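Local atomic coordinates of glycoside hydrolase family 61 protein (Myceliophthora thermophila, PDB entry 5UFV), a protein that uses a copper ion and O2 or H2O2 to cleave the glycosidic bonds of cellulose oxidatively, giving C1-oxidised products. Residues E59-A71 and K141-H155. Numbering follows the deposited sequence.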
loop_
_atom_site.group_PDB
_atom_site.type_symbol
_atom_site.label_atom_id
_atom_site.label_comp_id
_atom_site.label_asym_id
_atom_site.label_seq_id
_atom_site.Cartn_x
_atom_site.Cartn_y
_atom_site.Cartn_z
ATOM N N GLU A 59 -10.025 -1.916 -15.629
ATOM C CA GLU A 59 -10.558 -0.598 -15.999
ATOM C C GLU A 59 -11.185 0.060 -14.805
ATOM O O GLU A 59 -11.780 -0.603 -13.952
ATOM C CB GLU A 59 -11.586 -0.690 -17.131
ATOM C CG GLU A 59 -11.017 -1.351 -18.391
ATOM C CD GLU A 59 -11.355 -0.648 -19.699
ATOM O OE1 GLU A 59 -12.384 0.077 -19.782
ATOM O OE2 GLU A 59 -10.571 -0.841 -20.656
ATOM N N ALA A 60 -11.031 1.371 -14.732
ATOM C CA ALA A 60 -11.648 2.155 -13.675
ATOM C C ALA A 60 -11.644 3.619 -14.035
ATOM O O ALA A 60 -10.741 4.117 -14.695
ATOM C CB ALA A 60 -10.928 1.963 -12.353
ATOM N N ALA A 61 -12.678 4.303 -13.595
ATOM C CA ALA A 61 -12.761 5.729 -13.751
ATOM C C ALA A 61 -12.471 6.370 -12.399
ATOM O O ALA A 61 -12.560 5.723 -11.349
ATOM C CB ALA A 61 -14.152 6.120 -14.245
ATOM N N PRO A 62 -12.131 7.656 -12.421
ATOM C CA PRO A 62 -11.975 8.396 -11.187
ATOM C C PRO A 62 -13.225 8.259 -10.349
ATOM O O PRO A 62 -14.308 8.199 -10.913
ATOM C CB PRO A 62 -11.810 9.834 -11.671
ATOM C CG PRO A 62 -11.189 9.702 -13.030
ATOM C CD PRO A 62 -11.796 8.466 -13.613
ATOM N N GLY A 63 -13.066 8.192 -9.025
ATOM C CA GLY A 63 -14.178 8.012 -8.095
ATOM C C GLY A 63 -14.585 6.559 -7.882
ATOM O O GLY A 63 -15.313 6.247 -6.935
ATOM N N ASP A 64 -14.132 5.658 -8.750
ATOM C CA ASP A 64 -14.397 4.240 -8.556
ATOM C C ASP A 64 -13.601 3.690 -7.380
ATOM O O ASP A 64 -12.553 4.222 -6.999
ATOM C CB ASP A 64 -14.086 3.434 -9.821
ATOM C CG ASP A 64 -15.188 3.560 -10.900
ATOM O OD1 ASP A 64 -16.372 3.826 -10.551
ATOM O OD2 ASP A 64 -14.869 3.353 -12.104
ATOM N N THR A 65 -14.122 2.614 -6.808
ATOM C CA THR A 65 -13.541 1.994 -5.629
ATOM C C THR A 65 -12.512 0.889 -6.012
ATOM O O THR A 65 -12.774 0.038 -6.888
ATOM C CB THR A 65 -14.678 1.443 -4.727
ATOM O OG1 THR A 65 -15.347 2.546 -4.105
ATOM C CG2 THR A 65 -14.146 0.533 -3.638
ATOM N N ILE A 66 -11.342 0.948 -5.362
ATOM C CA ILE A 66 -10.343 -0.126 -5.369
ATOM C C ILE A 66 -10.345 -0.846 -4.028
ATOM O O ILE A 66 -10.008 -0.259 -3.007
ATOM C CB ILE A 66 -8.924 0.414 -5.621
ATOM C CG1 ILE A 66 -8.865 1.048 -7.003
ATOM C CG2 ILE A 66 -7.914 -0.716 -5.544
ATOM C CD1 ILE A 66 -7.549 1.712 -7.329
ATOM N N THR A 67 -10.724 -2.113 -4.042
ATOM C CA THR A 67 -10.731 -2.931 -2.858
ATOM C C THR A 67 -9.702 -4.041 -3.015
ATOM O O THR A 67 -9.759 -4.787 -3.984
ATOM C CB THR A 67 -12.084 -3.597 -2.696
ATOM O OG1 THR A 67 -13.091 -2.597 -2.567
ATOM C CG2 THR A 67 -12.096 -4.519 -1.470
ATOM N N ALA A 68 -8.780 -4.155 -2.057
ATOM C CA ALA A 68 -7.810 -5.234 -2.003
ATOM C C ALA A 68 -8.139 -6.183 -0.854
ATOM O O ALA A 68 -8.555 -5.746 0.225
ATOM C CB ALA A 68 -6.441 -4.647 -1.800
ATOM N N THR A 69 -7.944 -7.475 -1.082
ATOM C CA THR A 69 -8.205 -8.488 -0.070
ATOM C C THR A 69 -6.939 -9.233 0.339
ATOM O O THR A 69 -6.128 -9.598 -0.488
ATOM C CB THR A 69 -9.259 -9.499 -0.567
ATOM O OG1 THR A 69 -10.460 -8.796 -0.843
ATOM C CG2 THR A 69 -9.605 -10.545 0.510
ATOM N N TRP A 70 -6.788 -9.450 1.634
ATOM C CA TRP A 70 -5.665 -10.167 2.182
ATOM C C TRP A 70 -6.247 -11.465 2.639
ATOM O O TRP A 70 -7.026 -11.485 3.612
ATOM C CB TRP A 70 -5.097 -9.448 3.400
ATOM C CG TRP A 70 -4.167 -8.343 3.072
ATOM C CD1 TRP A 70 -2.810 -8.411 3.048
ATOM C CD2 TRP A 70 -4.511 -6.991 2.741
ATOM N NE1 TRP A 70 -2.280 -7.185 2.703
ATOM C CE2 TRP A 70 -3.316 -6.300 2.507
ATOM C CE3 TRP A 70 -5.716 -6.292 2.641
ATOM C CZ2 TRP A 70 -3.297 -4.937 2.166
ATOM C CZ3 TRP A 70 -5.694 -4.957 2.294
ATOM C CH2 TRP A 70 -4.495 -4.293 2.069
ATOM N N ALA A 71 -5.896 -12.544 1.948
ATOM C CA ALA A 71 -6.345 -13.840 2.362
ATOM C C ALA A 71 -5.932 -14.160 3.790
ATOM O O ALA A 71 -6.655 -14.864 4.482
ATOM C CB ALA A 71 -5.835 -14.898 1.416
ATOM N N LYS A 141 -11.067 5.014 -2.713
ATOM C CA LYS A 141 -11.544 5.680 -3.915
ATOM C C LYS A 141 -10.379 6.173 -4.734
ATOM O O LYS A 141 -9.485 6.778 -4.197
ATOM C CB LYS A 141 -12.427 6.869 -3.570
ATOM C CG LYS A 141 -13.824 6.441 -3.222
ATOM C CD LYS A 141 -14.716 7.610 -2.838
ATOM C CE LYS A 141 -16.063 7.050 -2.388
ATOM N NZ LYS A 141 -16.970 8.093 -1.855
ATOM N N ILE A 142 -10.404 5.914 -6.036
ATOM C CA ILE A 142 -9.516 6.583 -6.979
ATOM C C ILE A 142 -9.844 8.073 -7.001
ATOM O O ILE A 142 -10.953 8.445 -7.338
ATOM C CB ILE A 142 -9.691 6.029 -8.401
ATOM C CG1 ILE A 142 -9.207 4.577 -8.452
ATOM C CG2 ILE A 142 -8.924 6.879 -9.406
ATOM C CD1 ILE A 142 -9.459 3.870 -9.775
ATOM N N PRO A 143 -8.876 8.929 -6.658
ATOM C CA PRO A 143 -9.138 10.363 -6.486
ATOM C C PRO A 143 -9.881 10.986 -7.655
ATOM O O PRO A 143 -9.581 10.648 -8.803
ATOM C CB PRO A 143 -7.745 10.987 -6.394
ATOM C CG PRO A 143 -6.813 9.871 -6.092
ATOM C CD PRO A 143 -7.454 8.586 -6.498
ATOM N N ASP A 144 -10.815 11.896 -7.352
ATOM C CA ASP A 144 -11.583 12.620 -8.382
ATOM C C ASP A 144 -10.714 13.497 -9.295
ATOM O O ASP A 144 -9.805 14.201 -8.832
ATOM C CB ASP A 144 -12.658 13.520 -7.745
ATOM C CG ASP A 144 -13.710 12.732 -6.977
ATOM O OD1 ASP A 144 -14.146 11.645 -7.443
ATOM O OD2 ASP A 144 -14.102 13.217 -5.895
ATOM N N GLY A 145 -11.032 13.456 -10.586
ATOM C CA GLY A 145 -10.349 14.241 -11.594
ATOM C C GLY A 145 -9.043 13.668 -12.119
ATOM O O GLY A 145 -8.437 14.258 -13.013
ATOM N N LEU A 146 -8.596 12.526 -11.595
ATOM C CA LEU A 146 -7.281 11.986 -11.960
ATOM C C LEU A 146 -7.133 11.834 -13.465
ATOM O O LEU A 146 -7.984 11.248 -14.111
ATOM C CB LEU A 146 -7.087 10.622 -11.318
ATOM C CG LEU A 146 -5.718 9.953 -11.335
ATOM C CD1 LEU A 146 -4.665 10.829 -10.668
ATOM C CD2 LEU A 146 -5.802 8.614 -10.636
ATOM N N ALA A 147 -6.058 12.362 -14.033
ATOM C CA ALA A 147 -5.868 12.259 -15.483
ATOM C C ALA A 147 -5.868 10.801 -15.882
ATOM O O ALA A 147 -5.346 9.967 -15.138
ATOM C CB ALA A 147 -4.567 12.915 -15.919
ATOM N N PRO A 148 -6.433 10.492 -17.055
ATOM C CA PRO A 148 -6.501 9.124 -17.534
ATOM C C PRO A 148 -5.136 8.554 -17.851
ATOM O O PRO A 148 -4.233 9.307 -18.182
ATOM C CB PRO A 148 -7.287 9.247 -18.848
ATOM C CG PRO A 148 -7.039 10.638 -19.308
ATOM C CD PRO A 148 -6.943 11.449 -18.053
ATOM N N GLY A 149 -5.001 7.231 -17.763
ATOM C CA GLY A 149 -3.863 6.532 -18.359
ATOM C C GLY A 149 -3.590 5.224 -17.655
ATOM O O GLY A 149 -4.413 4.746 -16.883
ATOM N N ASN A 150 -2.421 4.651 -17.907
ATOM C CA ASN A 150 -2.025 3.428 -17.238
ATOM C C ASN A 150 -1.392 3.737 -15.917
ATOM O O ASN A 150 -0.420 4.499 -15.874
ATOM C CB ASN A 150 -1.046 2.649 -18.102
ATOM C CG ASN A 150 -1.625 2.308 -19.451
ATOM O OD1 ASN A 150 -2.851 2.281 -19.642
ATOM N ND2 ASN A 150 -0.753 2.080 -20.405
ATOM N N TYR A 151 -1.924 3.147 -14.842
ATOM C CA TYR A 151 -1.386 3.373 -13.506
ATOM C C TYR A 151 -1.109 2.073 -12.783
ATOM O O TYR A 151 -1.820 1.093 -12.956
ATOM C CB TYR A 151 -2.365 4.150 -12.627
ATOM C CG TYR A 151 -2.564 5.619 -12.917
ATOM C CD1 TYR A 151 -3.495 6.029 -13.858
ATOM C CD2 TYR A 151 -1.904 6.586 -12.187
ATOM C CE1 TYR A 151 -3.724 7.370 -14.110
ATOM C CE2 TYR A 151 -2.116 7.949 -12.427
ATOM C CZ TYR A 151 -3.035 8.343 -13.391
ATOM O OH TYR A 151 -3.279 9.686 -13.664
ATOM N N LEU A 152 -0.107 2.097 -11.916
ATOM C CA LEU A 152 0.070 1.040 -10.927
ATOM C C LEU A 152 -0.588 1.512 -9.656
ATOM O O LEU A 152 -0.646 2.705 -9.385
ATOM C CB LEU A 152 1.533 0.778 -10.647
ATOM C CG LEU A 152 2.449 0.638 -11.859
ATOM C CD1 LEU A 152 3.867 0.395 -11.374
ATOM C CD2 LEU A 152 1.986 -0.490 -12.756
ATOM N N VAL A 153 -1.100 0.570 -8.886
ATOM C CA VAL A 153 -1.607 0.880 -7.566
ATOM C C VAL A 153 -0.853 -0.015 -6.620
ATOM O O VAL A 153 -0.653 -1.160 -6.949
ATOM C CB VAL A 153 -3.098 0.598 -7.451
ATOM C CG1 VAL A 153 -3.422 -0.831 -7.873
ATOM C CG2 VAL A 153 -3.568 0.859 -6.024
ATOM N N ARG A 154 -0.429 0.494 -5.463
ATOM C CA ARG A 154 0.451 -0.264 -4.549
ATOM C C ARG A 154 -0.121 -0.264 -3.139
ATOM O O ARG A 154 -0.373 0.812 -2.565
ATOM C CB ARG A 154 1.855 0.364 -4.550
ATOM C CG ARG A 154 2.814 -0.118 -3.479
ATOM C CD ARG A 154 4.155 0.557 -3.695
ATOM N NE ARG A 154 5.121 0.133 -2.693
ATOM C CZ ARG A 154 5.120 0.551 -1.421
ATOM N NH1 ARG A 154 4.218 1.460 -0.994
ATOM N NH2 ARG A 154 6.033 0.060 -0.573
ATOM N N HIS A 155 -0.327 -1.456 -2.578
ATOM C CA HIS A 155 -0.812 -1.573 -1.209
ATOM C C HIS A 155 0.337 -1.952 -0.358
ATOM O O HIS A 155 1.115 -2.799 -0.748
ATOM C CB HIS A 155 -1.917 -2.617 -1.081
ATOM C CG HIS A 155 -3.188 -2.201 -1.741
ATOM N ND1 HIS A 155 -3.367 -2.255 -3.107
ATOM C CD2 HIS A 155 -4.311 -1.642 -1.238
ATOM C CE1 HIS A 155 -4.559 -1.780 -3.413
ATOM N NE2 HIS A 155 -5.148 -1.397 -2.299
HETATM O O HOH W 1 -7.576 0.040 -1.239
#
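Between the two sheets of the beta-sandwich, Ile66 of strand 65-70 packs on Ile142 and faces Val153 and His155 of strand 149-159, with Ala68 against His155. Ile66 and Ile142 cross at about a right angle, CD1 of Ile66 lying 3.5 Å from CG1 of Ile142. With its CG1 anti to the carbonyl carbon (chi1 -67°), Ile142 sends CD1 on to Ala60 CB, 3.5 Å away. AA9 monooxygenases are built on such an immunoglobulin-like beta-sandwich, and here antiparallel pairing of strands 65-70 and 136-141 runs on past Thr65 and Lys141 into the loops: Ile142 N donates to Asp64 O (2.9 Å) almost in line with the carbonyl, and Gly63 N, in the type II turn Ala61-Asp64, donates to Ile142 O at 2.7 Å. Asp64 OD2 braces that turn by accepting from Ala61 N. Farther along, Ala68 CB sits over one face of the His155 imidazole, 3.7 Å from its centroid, a CH-pi contact, while Ile66 CG2 approaches the ring edge. A water in the imidazole plane joins NE2 of His155 to Ile66 O, 3.0 Å from each. A leucine in place of His155 would probably cost this water its bond to the ring nitrogen and Ala68 the aromatic face it lies on. Trp70 CZ2 touches His155 CB.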